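Local coordinates for outer membrane associated protein (Francisella tularensis subsp. tularensis, PDB 6U83) that probably anchors the outer membrane to peptidoglycan through this periplasmic OmpA-like domain, which holds d-alanine in its pocket; the full-length protein may also act as a porin, at residues D126-L131 against E136-K141; V83-I86 against N90-S93; V27-I32 against V56-D61; G37-N40 against G45-C48. One frame throughout, in Å; residues are numbered along the deposited sequence.

Contact 1 (D126-L131 against E136-K141); sequences DYMKQL and EKIITK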
loop_
_atom_site.group_PDB
_atom_site.type_symbol
_atom_site.label_atom_id
_atom_site.label_comp_id
_atom_site.label_asym_id
_atom_site.label_seq_id
_atom_site.Cartn_x
_atom_site.Cartn_y
_atom_site.Cartn_z
ATOM N N ASP A 126 -4.227 -8.153 8.124
ATOM C CA ASP A 126 -5.264 -8.448 9.103
ATOM C C ASP A 126 -6.474 -7.554 8.897
ATOM O O ASP A 126 -7.613 -8.037 8.862
ATOM C CB ASP A 126 -4.711 -8.280 10.514
ATOM C CG ASP A 126 -3.864 -9.461 10.958
ATOM O OD1 ASP A 126 -3.686 -10.416 10.167
ATOM O OD2 ASP A 126 -3.383 -9.435 12.115
ATOM N N TYR A 127 -6.244 -6.245 8.736
ATOM C CA TYR A 127 -7.349 -5.308 8.553
ATOM C C TYR A 127 -8.111 -5.594 7.268
ATOM O O TYR A 127 -9.347 -5.526 7.243
ATOM C CB TYR A 127 -6.831 -3.873 8.544
ATOM C CG TYR A 127 -7.946 -2.847 8.636
ATOM C CD1 TYR A 127 -8.799 -2.816 9.738
ATOM C CD2 TYR A 127 -8.146 -1.909 7.627
ATOM C CE1 TYR A 127 -9.822 -1.878 9.832
ATOM C CE2 TYR A 127 -9.166 -0.963 7.717
ATOM C CZ TYR A 127 -9.995 -0.956 8.819
ATOM O OH TYR A 127 -11.006 -0.031 8.903
ATOM N N MET A 128 -7.390 -5.892 6.187
ATOM C CA MET A 128 -8.043 -6.286 4.945
ATOM C C MET A 128 -9.015 -7.427 5.185
ATOM O O MET A 128 -10.120 -7.442 4.628
ATOM C CB MET A 128 -6.994 -6.696 3.916
ATOM C CG MET A 128 -6.091 -5.568 3.512
ATOM S SD MET A 128 -4.932 -6.088 2.248
ATOM C CE MET A 128 -4.612 -4.528 1.426
ATOM N N LYS A 129 -8.625 -8.383 6.029
ATOM C CA LYS A 129 -9.497 -9.515 6.308
ATOM C C LYS A 129 -10.732 -9.078 7.084
ATOM O O LYS A 129 -11.842 -9.551 6.806
ATOM C CB LYS A 129 -8.723 -10.603 7.060
ATOM C CG LYS A 129 -7.729 -11.368 6.182
ATOM C CD LYS A 129 -6.991 -12.440 6.959
ATOM C CE LYS A 129 -5.561 -12.025 7.283
ATOM N NZ LYS A 129 -4.814 -13.124 7.987
ATOM N N GLN A 130 -10.564 -8.170 8.056
ATOM C CA GLN A 130 -11.718 -7.633 8.774
ATOM C C GLN A 130 -12.725 -7.022 7.810
ATOM O O GLN A 130 -13.939 -7.107 8.028
ATOM C CB GLN A 130 -11.271 -6.587 9.799
ATOM C CG GLN A 130 -10.456 -7.131 10.961
ATOM C CD GLN A 130 -9.942 -6.029 11.873
ATOM O OE1 GLN A 130 -10.696 -5.142 12.284
ATOM N NE2 GLN A 130 -8.649 -6.070 12.181
ATOM N N LEU A 131 -12.238 -6.426 6.724
ATOM C CA LEU A 131 -13.073 -5.743 5.750
ATOM C C LEU A 131 -13.820 -6.677 4.801
ATOM O O LEU A 131 -14.510 -6.185 3.902
ATOM C CB LEU A 131 -12.203 -4.781 4.953
ATOM C CG LEU A 131 -11.562 -3.726 5.854
ATOM C CD1 LEU A 131 -10.659 -2.802 5.061
ATOM C CD2 LEU A 131 -12.635 -2.932 6.560
ATOM N N GLU A 136 -6.835 -15.999 1.634
ATOM C CA GLU A 136 -6.113 -16.652 0.548
ATOM C C GLU A 136 -5.708 -15.676 -0.544
ATOM O O GLU A 136 -4.716 -15.915 -1.241
ATOM C CB GLU A 136 -6.962 -17.772 -0.060
ATOM C CG GLU A 136 -8.402 -17.377 -0.346
ATOM C CD GLU A 136 -9.360 -17.910 0.703
ATOM O OE1 GLU A 136 -10.147 -18.832 0.385
ATOM O OE2 GLU A 136 -9.308 -17.417 1.853
ATOM N N LYS A 137 -6.450 -14.591 -0.717
ATOM C CA LYS A 137 -6.088 -13.604 -1.718
ATOM C C LYS A 137 -4.932 -12.711 -1.285
ATOM O O LYS A 137 -4.665 -11.723 -1.978
ATOM C CB LYS A 137 -7.301 -12.731 -2.062
ATOM C CG LYS A 137 -8.516 -13.505 -2.548
ATOM C CD LYS A 137 -9.586 -12.569 -3.096
ATOM C CE LYS A 137 -10.873 -13.327 -3.386
ATOM N NZ LYS A 137 -10.628 -14.639 -4.084
ATOM N N ILE A 138 -4.239 -13.007 -0.180
ATOM C CA ILE A 138 -3.315 -12.043 0.415
ATOM C C ILE A 138 -1.970 -12.697 0.680
ATOM O O ILE A 138 -1.896 -13.737 1.342
ATOM C CB ILE A 138 -3.867 -11.430 1.716
ATOM C CG1 ILE A 138 -5.177 -10.693 1.452
ATOM C CG2 ILE A 138 -2.869 -10.446 2.293
ATOM C CD1 ILE A 138 -5.862 -10.238 2.714
ATOM N N ILE A 139 -0.909 -12.064 0.187
ATOM C CA ILE A 139 0.464 -12.510 0.379
ATOM C C ILE A 139 1.236 -11.380 1.035
ATOM O O ILE A 139 1.172 -10.234 0.573
ATOM C CB ILE A 139 1.130 -12.897 -0.952
ATOM C CG1 ILE A 139 0.311 -13.969 -1.671
ATOM C CG2 ILE A 139 2.561 -13.340 -0.702
ATOM C CD1 ILE A 139 -0.594 -13.418 -2.756
ATOM N N THR A 140 1.988 -11.704 2.088
ATOM C CA THR A 140 2.750 -10.715 2.831
ATOM C C THR A 140 4.243 -11.003 2.722
ATOM O O THR A 140 4.674 -12.163 2.745
ATOM C CB THR A 140 2.317 -10.667 4.303
ATOM O OG1 THR A 140 2.656 -11.889 4.964
ATOM C CG2 THR A 140 0.816 -10.464 4.401
ATOM N N LYS A 141 5.012 -9.922 2.578
ATOM C CA LYS A 141 6.463 -9.909 2.489
ATOM C C LYS A 141 6.993 -8.767 3.340
ATOM O O LYS A 141 6.433 -7.665 3.326
ATOM C CB LYS A 141 6.943 -9.690 1.057
ATOM C CG LYS A 141 6.869 -10.871 0.109
ATOM C CD LYS A 141 7.462 -10.454 -1.239
ATOM C CE LYS A 141 8.009 -11.632 -2.054
ATOM N NZ LYS A 141 8.696 -11.163 -3.312
#

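Contact 2 (V83-I86 against N90-S93); sequences VNFI and NISS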
loop_
_atom_site.group_PDB
_atom_site.type_symbol
_atom_site.label_atom_id
_atom_site.label_comp_id
_atom_site.label_asym_id
_atom_site.label_seq_id
_atom_site.Cartn_x
_atom_site.Cartn_y
_atom_site.Cartn_z
ATOM N N VAL A 83 -9.206 -2.009 -0.542
ATOM C CA VAL A 83 -9.911 -3.287 -0.545
ATOM C C VAL A 83 -11.193 -3.191 -1.365
ATOM O O VAL A 83 -11.544 -4.122 -2.105
ATOM C CB VAL A 83 -10.189 -3.736 0.901
ATOM C CG1 VAL A 83 -11.116 -4.937 0.929
ATOM C CG2 VAL A 83 -8.878 -4.049 1.616
ATOM N N ASN A 84 -11.907 -2.065 -1.249
ATOM C CA ASN A 84 -13.141 -1.854 -2.004
ATOM C C ASN A 84 -12.902 -1.964 -3.506
ATOM O O ASN A 84 -13.769 -2.445 -4.249
ATOM C CB ASN A 84 -13.728 -0.481 -1.653
ATOM C CG ASN A 84 -15.244 -0.492 -1.556
ATOM O OD1 ASN A 84 -15.805 -0.806 -0.504
ATOM N ND2 ASN A 84 -15.916 -0.137 -2.649
ATOM N N PHE A 85 -11.728 -1.536 -3.967
ATOM C CA PHE A 85 -11.374 -1.675 -5.373
ATOM C C PHE A 85 -11.078 -3.129 -5.725
ATOM O O PHE A 85 -11.491 -3.617 -6.786
ATOM C CB PHE A 85 -10.175 -0.779 -5.664
ATOM C CG PHE A 85 -9.646 -0.884 -7.064
ATOM C CD1 PHE A 85 -10.326 -0.314 -8.118
ATOM C CD2 PHE A 85 -8.434 -1.496 -7.311
ATOM C CE1 PHE A 85 -9.827 -0.381 -9.396
ATOM C CE2 PHE A 85 -7.932 -1.569 -8.589
ATOM C CZ PHE A 85 -8.629 -1.009 -9.634
ATOM N N ILE A 86 -10.369 -3.835 -4.842
ATOM C CA ILE A 86 -10.070 -5.244 -5.069
ATOM C C ILE A 86 -11.357 -6.055 -5.172
ATOM O O ILE A 86 -11.517 -6.880 -6.078
ATOM C CB ILE A 86 -9.151 -5.776 -3.955
ATOM C CG1 ILE A 86 -7.778 -5.119 -4.055
ATOM C CG2 ILE A 86 -9.031 -7.300 -4.021
ATOM C CD1 ILE A 86 -7.011 -5.188 -2.762
ATOM N N ASN A 90 -12.760 -7.679 -8.805
ATOM C CA ASN A 90 -12.613 -9.129 -8.736
ATOM C C ASN A 90 -11.147 -9.530 -8.916
ATOM O O ASN A 90 -10.817 -10.491 -9.616
ATOM C CB ASN A 90 -13.523 -9.812 -9.758
ATOM C CG ASN A 90 -14.972 -9.362 -9.630
ATOM O OD1 ASN A 90 -15.430 -8.476 -10.357
ATOM N ND2 ASN A 90 -15.693 -9.957 -8.685
ATOM N N ILE A 91 -10.258 -8.770 -8.268
ATOM C CA ILE A 91 -8.825 -9.012 -8.378
ATOM C C ILE A 91 -8.450 -10.263 -7.597
ATOM O O ILE A 91 -8.973 -10.531 -6.504
ATOM C CB ILE A 91 -8.044 -7.772 -7.905
ATOM C CG1 ILE A 91 -8.054 -6.704 -9.010
ATOM C CG2 ILE A 91 -6.616 -8.120 -7.488
ATOM C CD1 ILE A 91 -7.372 -5.415 -8.628
ATOM N N SER A 92 -7.530 -11.042 -8.166
ATOM C CA SER A 92 -7.207 -12.368 -7.649
ATOM C C SER A 92 -6.428 -12.298 -6.339
ATOM O O SER A 92 -6.861 -12.844 -5.318
ATOM C CB SER A 92 -6.422 -13.142 -8.711
ATOM O OG SER A 92 -5.562 -12.255 -9.415
ATOM N N SER A 93 -5.260 -11.653 -6.356
ATOM C CA SER A 93 -4.364 -11.663 -5.208
ATOM C C SER A 93 -3.621 -10.340 -5.104
ATOM O O SER A 93 -3.431 -9.637 -6.102
ATOM C CB SER A 93 -3.345 -12.811 -5.294
ATOM O OG SER A 93 -2.108 -12.354 -5.817
#

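Contact 3 (V27-I32 against V56-D61); sequences VLPAGI and VTVYLD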
loop_
_atom_site.group_PDB
_atom_site.type_symbol
_atom_site.label_atom_id
_atom_site.label_comp_id
_atom_site.label_asym_id
_atom_site.label_seq_id
_atom_site.Cartn_x
_atom_site.Cartn_y
_atom_site.Cartn_z
ATOM N N VAL A 27 -15.615 4.297 -15.419
ATOM C CA VAL A 27 -15.701 4.844 -14.070
ATOM C C VAL A 27 -14.429 4.482 -13.301
ATOM O O VAL A 27 -13.904 3.369 -13.427
ATOM C CB VAL A 27 -16.977 4.331 -13.359
ATOM C CG1 VAL A 27 -16.952 2.817 -13.199
ATOM C CG2 VAL A 27 -17.178 5.012 -12.012
ATOM N N LEU A 28 -13.902 5.482 -12.475
ATOM C CA LEU A 28 -12.687 5.536 -11.668
ATOM C C LEU A 28 -12.888 4.873 -10.306
ATOM O O LEU A 28 -14.006 4.851 -9.778
ATOM C CB LEU A 28 -12.252 6.986 -11.467
ATOM C CG LEU A 28 -11.601 7.616 -12.695
ATOM C CD1 LEU A 28 -11.444 9.109 -12.509
ATOM C CD2 LEU A 28 -10.254 6.966 -12.959
ATOM N N PRO A 29 -11.816 4.325 -9.721
ATOM C CA PRO A 29 -11.950 3.618 -8.437
ATOM C C PRO A 29 -12.502 4.520 -7.339
ATOM O O PRO A 29 -12.070 5.662 -7.166
ATOM C CB PRO A 29 -10.519 3.153 -8.130
ATOM C CG PRO A 29 -9.636 3.814 -9.135
ATOM C CD PRO A 29 -10.483 4.137 -10.318
ATOM N N ALA A 30 -13.460 3.980 -6.585
ATOM C CA ALA A 30 -14.215 4.762 -5.612
ATOM C C ALA A 30 -13.326 5.277 -4.489
ATOM O O ALA A 30 -12.604 4.510 -3.847
ATOM C CB ALA A 30 -15.347 3.920 -5.026
ATOM N N GLY A 31 -13.401 6.579 -4.236
ATOM C CA GLY A 31 -12.694 7.171 -3.122
ATOM C C GLY A 31 -11.204 7.330 -3.308
ATOM O O GLY A 31 -10.515 7.699 -2.352
ATOM N N ILE A 32 -10.685 7.078 -4.507
ATOM C CA ILE A 32 -9.254 7.123 -4.782
ATOM C C ILE A 32 -8.993 8.185 -5.842
ATOM O O ILE A 32 -9.668 8.212 -6.877
ATOM C CB ILE A 32 -8.741 5.756 -5.254
ATOM C CG1 ILE A 32 -9.165 4.666 -4.267
ATOM C CG2 ILE A 32 -7.265 5.809 -5.393
ATOM C CD1 ILE A 32 -9.004 3.235 -4.791
ATOM N N VAL A 56 -6.204 0.577 -15.163
ATOM C CA VAL A 56 -5.958 1.434 -14.015
ATOM C C VAL A 56 -5.118 0.652 -13.011
ATOM O O VAL A 56 -5.250 -0.572 -12.895
ATOM C CB VAL A 56 -7.278 1.947 -13.396
ATOM C CG1 VAL A 56 -8.137 0.803 -12.882
ATOM C CG2 VAL A 56 -7.002 2.955 -12.292
ATOM N N THR A 57 -4.218 1.354 -12.324
ATOM C CA THR A 57 -3.385 0.766 -11.287
ATOM C C THR A 57 -3.538 1.591 -10.025
ATOM O O THR A 57 -3.362 2.815 -10.059
ATOM C CB THR A 57 -1.911 0.715 -11.699
ATOM O OG1 THR A 57 -1.788 0.002 -12.934
ATOM C CG2 THR A 57 -1.086 0.008 -10.622
ATOM N N VAL A 58 -3.860 0.925 -8.917
ATOM C CA VAL A 58 -4.051 1.582 -7.634
ATOM C C VAL A 58 -2.865 1.242 -6.751
ATOM O O VAL A 58 -2.448 0.083 -6.676
ATOM C CB VAL A 58 -5.382 1.173 -6.974
ATOM C CG1 VAL A 58 -5.541 1.862 -5.629
ATOM C CG2 VAL A 58 -6.550 1.540 -7.866
ATOM N N TYR A 59 -2.301 2.256 -6.114
ATOM C CA TYR A 59 -1.208 2.085 -5.176
ATOM C C TYR A 59 -1.694 2.350 -3.762
ATOM O O TYR A 59 -2.628 3.126 -3.546
ATOM C CB TYR A 59 -0.058 3.031 -5.484
ATOM C CG TYR A 59 0.521 2.809 -6.837
ATOM C CD1 TYR A 59 -0.038 3.407 -7.957
ATOM C CD2 TYR A 59 1.629 2.001 -7.003
ATOM C CE1 TYR A 59 0.499 3.201 -9.209
ATOM C CE2 TYR A 59 2.170 1.786 -8.246
ATOM C CZ TYR A 59 1.605 2.386 -9.345
ATOM O OH TYR A 59 2.154 2.165 -10.585
ATOM N N LEU A 60 -1.037 1.703 -2.804
ATOM C CA LEU A 60 -1.282 1.900 -1.385
ATOM C C LEU A 60 0.052 2.141 -0.700
ATOM O O LEU A 60 0.969 1.319 -0.816
ATOM C CB LEU A 60 -1.975 0.685 -0.779
ATOM C CG LEU A 60 -2.175 0.669 0.723
ATOM C CD1 LEU A 60 -3.472 1.343 1.058
ATOM C CD2 LEU A 60 -2.155 -0.770 1.228
ATOM N N ASP A 61 0.167 3.270 0.000
ATOM C CA ASP A 61 1.352 3.579 0.797
ATOM C C ASP A 61 0.857 3.965 2.187
ATOM O O ASP A 61 0.503 5.121 2.432
ATOM C CB ASP A 61 2.194 4.674 0.144
ATOM C CG ASP A 61 3.538 4.851 0.822
ATOM O OD1 ASP A 61 3.724 4.278 1.905
ATOM O OD2 ASP A 61 4.414 5.553 0.280
#

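Contact 4 (G37-N40 against G45-C48); sequences GNFN and GVAC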
loop_
_atom_site.group_PDB
_atom_site.type_symbol
_atom_site.label_atom_id
_atom_site.label_comp_id
_atom_site.label_asym_id
_atom_site.label_seq_id
_atom_site.Cartn_x
_atom_site.Cartn_y
_atom_site.Cartn_z
ATOM N N GLY A 37 2.737 13.747 -8.486
ATOM C CA GLY A 37 4.153 13.464 -8.597
ATOM C C GLY A 37 4.769 13.149 -7.248
ATOM O O GLY A 37 4.529 13.871 -6.274
ATOM N N ASN A 38 5.551 12.068 -7.173
ATOM C CA ASN A 38 6.210 11.642 -5.933
ATOM C C ASN A 38 5.204 11.434 -4.806
ATOM O O ASN A 38 5.333 11.996 -3.715
ATOM C CB ASN A 38 7.288 12.638 -5.512
ATOM C CG ASN A 38 8.665 12.188 -5.904
ATOM O OD1 ASN A 38 8.886 11.008 -6.181
ATOM N ND2 ASN A 38 9.609 13.118 -5.924
ATOM N N PHE A 39 4.190 10.610 -5.076
ATOM C CA PHE A 39 3.105 10.431 -4.120
ATOM C C PHE A 39 3.547 9.688 -2.862
ATOM O O PHE A 39 2.850 9.745 -1.843
ATOM C CB PHE A 39 1.951 9.683 -4.781
ATOM C CG PHE A 39 2.241 8.239 -5.020
ATOM C CD1 PHE A 39 1.958 7.288 -4.043
ATOM C CD2 PHE A 39 2.810 7.823 -6.214
ATOM C CE1 PHE A 39 2.239 5.949 -4.250
ATOM C CE2 PHE A 39 3.089 6.482 -6.436
ATOM C CZ PHE A 39 2.801 5.543 -5.451
ATOM N N ASN A 40 4.668 8.973 -2.913
ATOM C CA ASN A 40 5.149 8.208 -1.771
ATOM C C ASN A 40 5.980 9.044 -0.815
ATOM O O ASN A 40 6.306 8.567 0.280
ATOM C CB ASN A 40 5.977 7.016 -2.252
ATOM C CG ASN A 40 7.030 7.416 -3.272
ATOM O OD1 ASN A 40 7.201 8.602 -3.583
ATOM N ND2 ASN A 40 7.743 6.428 -3.802
ATOM N N GLY A 45 -0.672 8.288 5.159
ATOM C CA GLY A 45 -1.141 7.134 4.407
ATOM C C GLY A 45 -1.941 7.570 3.188
ATOM O O GLY A 45 -2.776 8.476 3.259
ATOM N N VAL A 46 -1.677 6.924 2.045
ATOM C CA VAL A 46 -2.368 7.295 0.812
ATOM C C VAL A 46 -2.660 6.068 -0.037
ATOM O O VAL A 46 -1.941 5.065 -0.003
ATOM C CB VAL A 46 -1.577 8.328 -0.022
ATOM C CG1 VAL A 46 -0.509 7.636 -0.869
ATOM C CG2 VAL A 46 -2.537 9.147 -0.888
ATOM N N ALA A 47 -3.737 6.170 -0.806
ATOM C CA ALA A 47 -4.056 5.267 -1.898
ATOM C C ALA A 47 -4.418 6.126 -3.102
ATOM O O ALA A 47 -5.274 7.009 -2.999
ATOM C CB ALA A 47 -5.208 4.326 -1.526
ATOM N N CYS A 48 -3.756 5.894 -4.232
ATOM C CA CYS A 48 -4.007 6.695 -5.423
ATOM C C CYS A 48 -3.932 5.798 -6.664
ATOM O O CYS A 48 -3.526 4.629 -6.591
ATOM C CB CYS A 48 -3.043 7.890 -5.480
ATOM S SG CYS A 48 -1.265 7.505 -5.490
#

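Contact 1 (D126-L131 against E136-K141)
M128 meets the strand side with its first side-chain carbon: CB lies 3.9 Å from CD1 of I138. CB faces the strand, while CG packs against CG2 of V83 and the side chain also touches F82 of helix 73-89. The receiving methyl is the far end of I138, whose CG1 stands anti to the carbonyl carbon (chi1 -60°) with chi2 extended, a shape that carries CD1 out to the helix surface. Backbones stay well apart, at 8.7 Å between the CA atoms of M128 and I138, as expected for a helix laid on a sheet. These are the last helical turn and the incoming strand of a beta-alpha-beta crossover, in which helix 110-130 links the parallel neighbours 94-98 and 138-142. K129 follows, its CG 4.1 Å from the same I138 CD1, so one methyl is shared by two successive helix residues. Beyond CG the lysine chain bends at chi3 (-104°) and turns back along the helix, bringing NZ to 3.7 Å from OD1 of D126, a long ion pair. That carboxylate oxygen is also hydrogen-bonded to NE2 of Q122, one turn earlier.

Contact 2 (V83-I86 against N90-S93)
N90 turns the chain back toward I86 as helix 73-89 ends: it is the first residue to leave helical geometry, with a positive phi of 51°, and its own CB points away from the helix. The next residue, I91, then makes the contact. Its backbone N donates to O of I86 at 3.2 Å, with an N-H...O angle of 162° and the donor in the carbonyl plane. This bond spans five residues rather than the four of an alpha helix and, with the positive phi just before it, is consistent with a Schellman-type helix ending. The apolar pairing that often accompanies such an ending is present too, for CB of I91 lies 4.0 Å from CG2 of I86, the two side chains roughly perpendicular. Farther out, CD1 of I91 reaches CE2 of F85 at 3.9 Å, approaching the ring obliquely. With CG anti to the backbone N (chi1 176°), the F85 ring swings round so that CE2 comes to I91. The I91 N-H bond to the I86 carbonyl gives direction; the side-chain part is aliphatic and aromatic carbon, so no side-chain charge takes part, and shape and burial against V166 of strand 161-172 probably hold it.

Contact 3 (V27-I32 against V56-D61)
P29 lays its ring alongside two valines of strand 55-63, CG standing 4.0 Å from CG2 of V58 and CD 4.2 Å from CG2 of V56. The ring and each valine run past each other pointing opposite ways, so methyls line its CG-CD side instead of meeting it at a single point. V58 is used on both branches. While CG2 serves the proline, CG1, which is anti to the backbone N (chi1 179°), meets CD1 of I32 at 3.8 Å. P29 and I32 can flank one valine because they are the first and last residues of a type II beta turn with A30 and G31 at its corners, in which G31 takes the positive phi (75°) and N of I32 makes a weak 3.3 Å bond to O of P29. The turn folds the chain back and directs both apolar residues toward the strand, while A30 and G31 remain exposed at its tip.

In the OmpA-like fold, helices pack on one face of a mixed sheet, and this turn lies on that same face: F85 of helix 73-89 touches P29, V56 and V58, and F82 also reaches V58. T57, between the two valines, points away from the turn, and its OG1 is hydrogen-bonded to OG of S167 in the adjoining strand 161-172. All four residues that touch are buried, and every contact joins carbon to carbon. On the strand's other edge, the backbone of T57 pairs with T50 of strand 46-52.

Contact 4 (G37-N40 against G45-C48)
F39 receives the sulfur of C48 over one face of its ring, and this is where the contact is tight. SG lies 3.9 Å from the ring centroid and only 25° off the ring normal, a Cys sulfur-aromatic contact; it is shifted toward the rim, so its closest ring atom is CD1, at 3.5 Å. The same CD1 is approached from a different direction by CG1 of V46, 4.0 Å away and near the plane of the ring. One ring thus meets sulfur on its face and a methyl at its edge. With chi1 of C48 at 59°, SG is folded between its own backbone N and carbonyl carbon and projects toward the ring, which F39 turns broadside to it. The disulfide to C35 probably limits how far the sulfur can shift. Behind the ring, O of F39 is hydrogen-bonded to OG1 of T42.

On the looser side, G37 and N38 are exposed and make no contact with 45-48, and N40 directs its CB away from that segment. Here the backbone takes a polar partner elsewhere, O of N40 being bonded to NZ of K63. A47, between the two contacting strand residues, likewise points away from F39.

The loop after strand 33-34 is in this way folded onto strand 46-52, which pairs antiparallel with 55-63 through V46 with D61 and C48 with Y59. The ring of Y59 also meets F39, with planes at about 45°, placing the loop on the sheet face remote from helix 73-89.

Along the chain, contact 4 is nested within the loop closed by contact 3, and contacts 2 and 1 follow in series. Contacts 3 and 4, with centres about 11 Å apart, share the antiparallel neighbours 46-52 and 55-63, and CG2 of I32 also packs 3.3 Å from O of A47. The centres of contacts 2 and 3 are likewise about 11 Å apart; strand 55-63 and helix 73-89, consecutive in the chain, pack against each other there. Contact 1 touches contact 2 where helices 73-89 and 110-130 meet. Contacts 1 and 4, about 21 Å apart between centres, lie on opposite sides of the chain's centre. One hydrophobic layer between helix 73-89 and the sheet thus joins contacts 2 and 3, while contact 4 covers the sheet's other face.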